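Local coordinates for protein putative NAD-dependent epimerase/dehydratase (Bacillus halodurans, PDB 3E8X) that is of unknown function but binds NADP and probably works as an NAD(P)-dependent epimerase or dehydratase of the short-chain dehydrogenase type, at residues Ala100-Thr103 against Ile104-Asp107; Gly140-Asn143 against Met144-Tyr147; Lys151-Ala154 against Asp155-Leu158. All coordinates share one frame; numbering follows the deposited sequence.

In the fold
Contact 1 is buried, contact 3 partly buried and contact 2 lies at the surface. Contacts 2 and 3 share helix 145-160, contact 2 at the loop before it and its first turn, contact 3 in its middle, whereas contact 1 is the start of helix 100-121. The two helices pack together: Ala100 and Thr103 meet His146 and Tyr147, and Asp107 lies against Ala154. Chemistry follows position. Contact 1 sets an isoleucine and a carboxylate beside the cofactor and other aliphatic side chains against the second subunit, contact 2 ties a partly exposed arginine to a loop carbonyl, and contact 3 has a salt bridge along one side of its helix. All three touch the second subunit.

Contact 1. Residues Ala100-Thr103 against Ile104-Asp107; sequences ADKT and ILID. With NAP (NADP nicotinamide-adenine-dinucleotide phosphate), chain B.
The carboxylate of Asp107 turns one face to Thr103, whose CG2 stands over it, 4.3 Å from Asp107 CG. The NADP ribose hydroxyl oxygen O2D lies beyond OD1, at 4.0 Å. The other oxygen, OD2, accepts a hydrogen bond from Ser94 N, which helps to set the rotation of the group. With CG beside the backbone N (chi1 -53°), the acid folds back along the helix toward Thr103, one turn earlier. Threonine suits that place because its methyl packs against the acid while OG1 makes a weak hydrogen bond to Ser94.

The second flat group is the adenine. Ile106 lies against one of its faces: CG2 sits almost straight over NADP N7A, at 4.0 Å, and CD1, carried there by a bend at chi2 (-64°), slants in toward N6A, unusually close for a methyl group. A branched aliphatic residue can offer the base two carbons at once.

Behind these side chains runs the first part of helix 100-121, the helix of a beta-alpha-beta crossover in the Rossmann fold. Ile104 N donates to Ala100 O in a nearly straight bond of 3.2 Å (174°), and Ile106 N makes a shorter one, 2.7 Å, to Lys102 O. A wider pi-type turn then covers residues 104 to 107. Lys102 passes Leu105, its NZ 3.8 Å from Leu105 CD1, forms a salt bridge with Glu75 and packs on Met142 of the second subunit. Apolar residues suit positions 104 and 105, which pack on Ile104 and Val149 of that subunit.

The first two turns of the helix therefore sort their chemistry by direction: greasy side chains serve the subunit interface and the adenine, and the one acid next to the nicotinamide ribose has OD2 held by Ser94 N while OD1 faces the ribose hydroxyl.

Contact 2. Residues Gly140-Asn143 against Met144-Tyr147; sequences GPMN and MRHY. With NAP (NADP nicotinamide-adenine-dinucleotide phosphate), chain B.
Arg145 crosses back over residues Gly140 to Met142, and its CB already lies 3.5 Å from Met142 O. CG stands anti to the backbone N (chi1 -157°), the chain runs on extended to CD, and a bend at chi3 (-65°) turns the head toward Gly140. There NE makes a weak hydrogen bond to Gly140 O. NH2 makes the stronger one, 2.8 Å to the same Gly140 O, nearly along the C=O axis though 16° out of the guanidinium plane. NH1 points elsewhere, 3.7 Å from CE of Met142, a selenomethionine whose SE lies over one face of the guanidinium, toward its rim. The selenium comes from labelling; it is the long, flexible methionine chain that suits this place. With the guanidinium gone, as in an alanine here, Gly140 O would probably lose both of these donors and the Met142 side chain the flat group it lies across.

The residues form the turn that leads into helix 145-160, within the Rossmann fold of a short-chain dehydrogenase relative. Met144 N donates to Pro141 O at 3.0 Å, and Arg145 N to Met142 O at 3.2 Å. Proline fits the place before the helix, where its own nitrogen has no hydrogen to give. A water continues the bonding, donating to Met142 O and accepting from His146 N. The His146 ring meets Asn143 O at its edge, in plane, with CE1 3.4 Å away.

Tyr147 points away from the loop, to the cofactor: its OH shares a very short hydrogen bond, 2.5 Å, with NADP O2D, which lies in the plane of the ring. Its spacing from Lys151 fits the YxxxK motif of the family, and on its flank it touches Asp107 of helix 100-121.

Contact 3. Residues Lys151-Ala154 against Asp155-Leu158; sequences KRLA and DDEL
Asp155 N donates to Lys151 O over 2.9 Å, one of four i to i+4 bonds that run through this middle part of helix 145-160. The helix belongs to the beta-alpha-beta crossover between strands 125-129 and 164-174 of the Rossmann fold, and its faces differ accordingly.

Toward the sheet, Leu158 fills an apolar position against Phe126, Met128 and Ile167. Asp155, though buried, has its OD2 bonded to Ser130 and Arg169, so its charge is probably balanced. Lys151, the lysine of the probable YxxxK motif, touches NADP and hydrogen-bonds through NZ to Val129 O. Ala154 is small enough for helix 100-121 to come close at Ala111.

Another side carries the salt bridge of Arg152 and Asp156, one turn apart, a spacing that lets the two heads meet. Arg152 starts with CG anti to its nitrogen (chi1 166°) and bends at chi2, which swings NE toward the acid, while NH1 hydrogen-bonds to Thr134 O. The flat groups are turned 71° against each other. Only NE makes the bridge, 3.1 Å from Asp156 OD2, which it meets on the syn side.

Contact 1. Residues Ala100-Thr103 against Ile104-Asp107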
loop_
_atom_site.group_PDB
_atom_site.type_symbol
_atom_site.label_atom_id
_atom_site.label_comp_id
_atom_site.label_asym_id
_atom_site.label_seq_id
_atom_site.Cartn_x
_atom_site.Cartn_y
_atom_site.Cartn_z
ATOM N N ALA A 100 -4.578 12.980 -1.072
ATOM C CA ALA A 100 -4.157 11.670 -0.614
ATOM C C ALA A 100 -4.188 10.672 -1.788
ATOM O O ALA A 100 -3.533 9.672 -1.750
ATOM C CB ALA A 100 -5.032 11.201 0.548
ATOM N N ASP A 101 -4.933 10.956 -2.851
ATOM C CA ASP A 101 -4.858 10.131 -4.051
ATOM C C ASP A 101 -3.425 10.039 -4.591
ATOM O O ASP A 101 -2.987 8.977 -5.025
ATOM C CB ASP A 101 -5.852 10.583 -5.134
ATOM C CG ASP A 101 -5.629 12.014 -5.611
ATOM O OD1 ASP A 101 -5.415 12.914 -4.784
ATOM O OD2 ASP A 101 -5.681 12.232 -6.826
ATOM N N LYS A 102 -2.702 11.160 -4.535
ATOM C CA LYS A 102 -1.343 11.200 -5.072
ATOM C C LYS A 102 -0.309 10.610 -4.094
ATOM O O LYS A 102 0.681 10.099 -4.510
ATOM C CB LYS A 102 -1.005 12.620 -5.555
ATOM C CG LYS A 102 -1.862 13.059 -6.803
ATOM C CD LYS A 102 -1.790 12.026 -7.983
ATOM C CE LYS A 102 -2.538 12.552 -9.234
ATOM N NZ LYS A 102 -2.995 11.447 -10.102
ATOM N N THR A 103 -0.587 10.648 -2.803
ATOM C CA THR A 103 0.212 9.942 -1.810
ATOM C C THR A 103 0.213 8.465 -2.121
ATOM O O THR A 103 1.267 7.869 -2.154
ATOM C CB THR A 103 -0.348 10.158 -0.390
ATOM O OG1 THR A 103 -0.516 11.551 -0.178
ATOM C CG2 THR A 103 0.538 9.566 0.679
ATOM N N ILE A 104 -0.958 7.877 -2.374
ATOM C CA ILE A 104 -1.053 6.483 -2.864
ATOM C C ILE A 104 -0.297 6.241 -4.176
ATOM O O ILE A 104 0.471 5.276 -4.319
ATOM C CB ILE A 104 -2.533 6.032 -3.118
ATOM C CG1 ILE A 104 -3.365 6.110 -1.845
ATOM C CG2 ILE A 104 -2.597 4.570 -3.619
ATOM C CD1 ILE A 104 -4.913 5.823 -2.041
ATOM N N LEU A 105 -0.564 7.093 -5.153
ATOM C CA LEU A 105 -0.080 6.886 -6.510
ATOM C C LEU A 105 1.425 7.204 -6.680
ATOM O O LEU A 105 2.077 6.537 -7.476
ATOM C CB LEU A 105 -0.958 7.642 -7.516
ATOM C CG LEU A 105 -2.391 7.091 -7.673
ATOM C CD1 LEU A 105 -3.228 7.925 -8.675
ATOM C CD2 LEU A 105 -2.354 5.575 -8.098
ATOM N N ILE A 106 1.971 8.184 -5.927
ATOM C CA ILE A 106 3.392 8.570 -6.026
ATOM C C ILE A 106 4.220 7.907 -4.919
ATOM O O ILE A 106 5.066 7.061 -5.182
ATOM C CB ILE A 106 3.573 10.115 -6.029
ATOM C CG1 ILE A 106 2.714 10.735 -7.138
ATOM C CG2 ILE A 106 5.061 10.534 -6.157
ATOM C CD1 ILE A 106 3.077 10.339 -8.538
ATOM N N ASP A 107 3.955 8.270 -3.673
ATOM C CA ASP A 107 4.803 7.839 -2.574
ATOM C C ASP A 107 4.808 6.318 -2.422
ATOM O O ASP A 107 5.828 5.745 -1.996
ATOM C CB ASP A 107 4.385 8.511 -1.234
ATOM C CG ASP A 107 4.308 10.031 -1.331
ATOM O OD1 ASP A 107 4.949 10.720 -0.517
ATOM O OD2 ASP A 107 3.619 10.549 -2.237
HETATM P PA NAP B . 9.470 17.826 -2.412
HETATM O O1A NAP B . 7.938 17.816 -2.410
HETATM O O2A NAP B . 10.211 19.145 -2.450
HETATM O O5B NAP B . 9.923 16.828 -3.604
HETATM C C5B NAP B . 9.019 15.946 -4.295
HETATM C C4B NAP B . 9.325 15.822 -5.787
HETATM O O4B NAP B . 8.520 14.740 -6.288
HETATM C C3B NAP B . 8.981 17.064 -6.648
HETATM O O3B NAP B . 10.099 17.601 -7.379
HETATM C C2B NAP B . 7.953 16.565 -7.649
HETATM O O2B NAP B . 8.036 17.109 -8.989
HETATM C C1B NAP B . 8.246 15.056 -7.649
HETATM N N9A NAP B . 7.103 14.321 -8.249
HETATM C C8A NAP B . 5.808 14.444 -7.917
HETATM N N7A NAP B . 5.078 13.648 -8.722
HETATM C C5A NAP B . 5.934 13.024 -9.556
HETATM C C6A NAP B . 5.780 12.097 -10.593
HETATM N N6A NAP B . 4.553 11.644 -10.920
HETATM N N1A NAP B . 6.854 11.663 -11.293
HETATM C C2A NAP B . 8.070 12.113 -10.980
HETATM N N3A NAP B . 8.259 13.007 -9.988
HETATM C C4A NAP B . 7.208 13.471 -9.261
HETATM O O3 NAP B . 9.947 17.026 -1.066
HETATM P PN NAP B . 11.327 17.210 -0.213
HETATM O O1N NAP B . 11.061 18.288 0.802
HETATM O O2N NAP B . 12.454 17.187 -1.222
HETATM O O5D NAP B . 11.391 15.916 0.734
HETATM C C5D NAP B . 11.804 14.653 0.225
HETATM C C4D NAP B . 10.917 13.594 0.855
HETATM O O4D NAP B . 11.081 13.547 2.273
HETATM C C3D NAP B . 9.443 13.884 0.613
HETATM O O3D NAP B . 9.070 13.360 -0.670
HETATM C C2D NAP B . 8.744 13.296 1.844
HETATM O O2D NAP B . 8.074 12.084 1.573
HETATM C C1D NAP B . 9.876 13.027 2.863
HETATM N N1N NAP B . 9.677 13.589 4.235
HETATM C C2N NAP B . 9.203 14.840 4.450
HETATM C C3N NAP B . 9.050 15.328 5.766
HETATM C C7N NAP B . 8.562 16.729 6.062
HETATM O O7N NAP B . 8.770 17.206 7.193
HETATM N N7N NAP B . 7.976 17.430 5.077
HETATM C C4N NAP B . 9.392 14.508 6.844
HETATM C C5N NAP B . 9.881 13.237 6.595
HETATM C C6N NAP B . 10.013 12.812 5.283
HETATM P P2B NAP B . 7.686 18.653 -9.406
HETATM O O1X NAP B . 8.958 19.435 -9.215
HETATM O O2X NAP B . 7.292 18.551 -10.877
HETATM O O3X NAP B . 6.603 19.052 -8.426
#

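Contact 2. Residues Gly140-Asn143 against Met144-Tyr147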
loop_
_atom_site.group_PDB
_atom_site.type_symbol
_atom_site.label_atom_id
_atom_site.label_comp_id
_atom_site.label_asym_id
_atom_site.label_seq_id
_atom_site.Cartn_x
_atom_site.Cartn_y
_atom_site.Cartn_z
ATOM N N GLY A 140 0.801 7.799 15.041
ATOM C CA GLY A 140 1.218 9.103 14.504
ATOM C C GLY A 140 0.000 9.982 14.437
ATOM O O GLY A 140 -1.092 9.463 14.589
ATOM N N PRO A 141 0.181 11.313 14.217
ATOM C CA PRO A 141 -0.966 12.210 14.104
ATOM C C PRO A 141 -1.935 11.723 13.030
ATOM O O PRO A 141 -1.506 11.369 11.919
ATOM C CB PRO A 141 -0.336 13.559 13.700
ATOM C CG PRO A 141 1.063 13.495 14.136
ATOM C CD PRO A 141 1.460 12.041 14.051
HETATM N N MSE A 142 -3.221 11.692 13.370
HETATM C CA MSE A 142 -4.249 11.191 12.478
HETATM C C MSE A 142 -4.198 11.903 11.132
HETATM O O MSE A 142 -4.286 11.233 10.113
HETATM C CB MSE A 142 -5.645 11.255 13.117
HETATM C CG MSE A 142 -6.836 10.824 12.196
HETATM SE SE MSE A 142 -6.770 8.968 11.491
HETATM C CE MSE A 142 -7.988 8.196 12.806
ATOM N N ASN A 143 -3.988 13.219 11.112
ATOM C CA ASN A 143 -3.930 13.970 9.844
ATOM C C ASN A 143 -2.789 13.573 8.872
ATOM O O ASN A 143 -2.852 13.865 7.680
ATOM C CB ASN A 143 -3.921 15.476 10.108
ATOM C CG ASN A 143 -2.572 16.008 10.657
ATOM O OD1 ASN A 143 -1.899 15.377 11.471
ATOM N ND2 ASN A 143 -2.205 17.198 10.215
HETATM N N MSE A 144 -1.774 12.890 9.399
HETATM C CA MSE A 144 -0.581 12.415 8.690
HETATM C C MSE A 144 -0.537 10.896 8.462
HETATM O O MSE A 144 0.341 10.377 7.778
HETATM C CB MSE A 144 0.630 12.713 9.561
HETATM C CG MSE A 144 1.197 14.066 9.418
HETATM SE SE MSE A 144 2.978 13.988 10.138
HETATM C CE MSE A 144 3.190 12.117 10.506
ATOM N N ARG A 145 -1.453 10.182 9.096
ATOM C CA ARG A 145 -1.392 8.735 9.164
ATOM C C ARG A 145 -1.404 8.036 7.806
ATOM O O ARG A 145 -0.725 7.028 7.610
ATOM C CB ARG A 145 -2.521 8.223 10.043
ATOM C CG ARG A 145 -2.271 6.879 10.621
ATOM C CD ARG A 145 -3.290 6.559 11.717
ATOM N NE ARG A 145 -3.130 7.457 12.846
ATOM C CZ ARG A 145 -3.911 7.475 13.915
ATOM N NH1 ARG A 145 -4.897 6.610 14.039
ATOM N NH2 ARG A 145 -3.690 8.363 14.878
ATOM N N HIS A 146 -2.133 8.609 6.855
ATOM C CA HIS A 146 -2.198 8.067 5.492
ATOM C C HIS A 146 -0.844 8.156 4.786
ATOM O O HIS A 146 -0.471 7.270 4.006
ATOM C CB HIS A 146 -3.312 8.754 4.676
ATOM C CG HIS A 146 -3.004 10.180 4.305
ATOM N ND1 HIS A 146 -2.956 11.195 5.236
ATOM C CD2 HIS A 146 -2.713 10.754 3.110
ATOM C CE1 HIS A 146 -2.625 12.328 4.635
ATOM N NE2 HIS A 146 -2.497 12.094 3.343
ATOM N N TYR A 147 -0.117 9.246 5.050
ATOM C CA TYR A 147 1.214 9.434 4.519
ATOM C C TYR A 147 2.201 8.425 5.132
ATOM O O TYR A 147 2.951 7.742 4.404
ATOM C CB TYR A 147 1.679 10.892 4.737
ATOM C CG TYR A 147 3.142 11.088 4.491
ATOM C CD1 TYR A 147 3.651 11.203 3.181
ATOM C CD2 TYR A 147 4.042 11.107 5.560
ATOM C CE1 TYR A 147 5.018 11.363 2.959
ATOM C CE2 TYR A 147 5.400 11.266 5.356
ATOM C CZ TYR A 147 5.895 11.403 4.060
ATOM O OH TYR A 147 7.263 11.579 3.880
HETATM P PA NAP B . 9.470 17.826 -2.412
HETATM O O1A NAP B . 7.938 17.816 -2.410
HETATM O O2A NAP B . 10.211 19.145 -2.450
HETATM O O5B NAP B . 9.923 16.828 -3.604
HETATM C C5B NAP B . 9.019 15.946 -4.295
HETATM C C4B NAP B . 9.325 15.822 -5.787
HETATM O O4B NAP B . 8.520 14.740 -6.288
HETATM C C3B NAP B . 8.981 17.064 -6.648
HETATM O O3B NAP B . 10.099 17.601 -7.379
HETATM C C2B NAP B . 7.953 16.565 -7.649
HETATM O O2B NAP B . 8.036 17.109 -8.989
HETATM C C1B NAP B . 8.246 15.056 -7.649
HETATM N N9A NAP B . 7.103 14.321 -8.249
HETATM C C8A NAP B . 5.808 14.444 -7.917
HETATM N N7A NAP B . 5.078 13.648 -8.722
HETATM C C5A NAP B . 5.934 13.024 -9.556
HETATM C C6A NAP B . 5.780 12.097 -10.593
HETATM N N6A NAP B . 4.553 11.644 -10.920
HETATM N N1A NAP B . 6.854 11.663 -11.293
HETATM C C2A NAP B . 8.070 12.113 -10.980
HETATM N N3A NAP B . 8.259 13.007 -9.988
HETATM C C4A NAP B . 7.208 13.471 -9.261
HETATM O O3 NAP B . 9.947 17.026 -1.066
HETATM P PN NAP B . 11.327 17.210 -0.213
HETATM O O1N NAP B . 11.061 18.288 0.802
HETATM O O2N NAP B . 12.454 17.187 -1.222
HETATM O O5D NAP B . 11.391 15.916 0.734
HETATM C C5D NAP B . 11.804 14.653 0.225
HETATM C C4D NAP B . 10.917 13.594 0.855
HETATM O O4D NAP B . 11.081 13.547 2.273
HETATM C C3D NAP B . 9.443 13.884 0.613
HETATM O O3D NAP B . 9.070 13.360 -0.670
HETATM C C2D NAP B . 8.744 13.296 1.844
HETATM O O2D NAP B . 8.074 12.084 1.573
HETATM C C1D NAP B . 9.876 13.027 2.863
HETATM N N1N NAP B . 9.677 13.589 4.235
HETATM C C2N NAP B . 9.203 14.840 4.450
HETATM C C3N NAP B . 9.050 15.328 5.766
HETATM C C7N NAP B . 8.562 16.729 6.062
HETATM O O7N NAP B . 8.770 17.206 7.193
HETATM N N7N NAP B . 7.976 17.430 5.077
HETATM C C4N NAP B . 9.392 14.508 6.844
HETATM C C5N NAP B . 9.881 13.237 6.595
HETATM C C6N NAP B . 10.013 12.812 5.283
HETATM P P2B NAP B . 7.686 18.653 -9.406
HETATM O O1X NAP B . 8.958 19.435 -9.215
HETATM O O2X NAP B . 7.292 18.551 -10.877
HETATM O O3X NAP B . 6.603 19.052 -8.426
HETATM O O HOH W 1 -4.634 10.464 7.664
#

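Contact 3. Residues Lys151-Ala154 against Asp155-Leu158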
loop_
_atom_site.group_PDB
_atom_site.type_symbol
_atom_site.label_atom_id
_atom_site.label_comp_id
_atom_site.label_asym_id
_atom_site.label_seq_id
_atom_site.Cartn_x
_atom_site.Cartn_y
_atom_site.Cartn_z
ATOM N N LYS A 151 4.415 5.473 3.198
ATOM C CA LYS A 151 5.880 5.372 3.331
ATOM C C LYS A 151 6.327 4.028 3.897
ATOM O O LYS A 151 7.211 3.391 3.354
ATOM C CB LYS A 151 6.415 6.511 4.194
ATOM C CG LYS A 151 6.080 7.897 3.640
ATOM C CD LYS A 151 6.633 8.135 2.242
ATOM C CE LYS A 151 8.146 8.370 2.232
ATOM N NZ LYS A 151 8.772 8.346 0.849
ATOM N N ARG A 152 5.643 3.604 4.948
ATOM C CA ARG A 152 5.852 2.315 5.563
ATOM C C ARG A 152 5.710 1.155 4.592
ATOM O O ARG A 152 6.559 0.241 4.581
ATOM C CB ARG A 152 4.902 2.132 6.746
ATOM C CG ARG A 152 4.767 0.696 7.298
ATOM C CD ARG A 152 6.051 0.067 7.834
ATOM N NE ARG A 152 5.741 -1.210 8.485
ATOM C CZ ARG A 152 5.269 -1.350 9.720
ATOM N NH1 ARG A 152 5.134 -0.313 10.524
ATOM N NH2 ARG A 152 4.966 -2.555 10.177
ATOM N N LEU A 153 4.636 1.166 3.800
ATOM C CA LEU A 153 4.349 0.036 2.921
ATOM C C LEU A 153 5.316 0.021 1.757
ATOM O O LEU A 153 5.673 -1.049 1.260
ATOM C CB LEU A 153 2.898 0.035 2.467
ATOM C CG LEU A 153 1.885 -0.260 3.567
ATOM C CD1 LEU A 153 0.453 -0.057 3.012
ATOM C CD2 LEU A 153 2.096 -1.700 4.191
ATOM N N ALA A 154 5.775 1.194 1.340
ATOM C CA ALA A 154 6.830 1.271 0.314
ATOM C C ALA A 154 8.139 0.729 0.862
ATOM O O ALA A 154 8.841 -0.011 0.186
ATOM C CB ALA A 154 6.981 2.723 -0.230
ATOM N N ASP A 155 8.461 1.068 2.111
ATOM C CA ASP A 155 9.635 0.534 2.781
ATOM C C ASP A 155 9.589 -0.975 2.862
ATOM O O ASP A 155 10.602 -1.644 2.648
ATOM C CB ASP A 155 9.782 1.125 4.212
ATOM C CG ASP A 155 10.226 2.578 4.218
ATOM O OD1 ASP A 155 10.598 3.093 3.132
ATOM O OD2 ASP A 155 10.210 3.201 5.316
ATOM N N ASP A 156 8.422 -1.521 3.171
ATOM C CA ASP A 156 8.275 -2.984 3.267
ATOM C C ASP A 156 8.443 -3.709 1.929
ATOM O O ASP A 156 9.021 -4.773 1.875
ATOM C CB ASP A 156 6.939 -3.351 3.913
ATOM C CG ASP A 156 6.902 -3.035 5.405
ATOM O OD1 ASP A 156 7.961 -2.721 6.027
ATOM O OD2 ASP A 156 5.792 -3.049 5.953
ATOM N N GLU A 157 7.953 -3.109 0.862
ATOM C CA GLU A 157 8.186 -3.622 -0.478
ATOM C C GLU A 157 9.703 -3.710 -0.803
ATOM O O GLU A 157 10.193 -4.701 -1.331
ATOM C CB GLU A 157 7.450 -2.742 -1.500
ATOM C CG GLU A 157 7.530 -3.270 -2.923
ATOM C CD GLU A 157 6.476 -4.337 -3.256
ATOM O OE1 GLU A 157 5.560 -4.670 -2.440
ATOM O OE2 GLU A 157 6.532 -4.787 -4.416
ATOM N N LEU A 158 10.443 -2.660 -0.475
ATOM C CA LEU A 158 11.904 -2.635 -0.630
ATOM C C LEU A 158 12.593 -3.696 0.212
ATOM O O LEU A 158 13.485 -4.399 -0.278
ATOM C CB LEU A 158 12.463 -1.243 -0.284
ATOM C CG LEU A 158 13.938 -0.950 -0.624
ATOM C CD1 LEU A 158 14.270 -1.355 -2.058
ATOM C CD2 LEU A 158 14.296 0.574 -0.312
#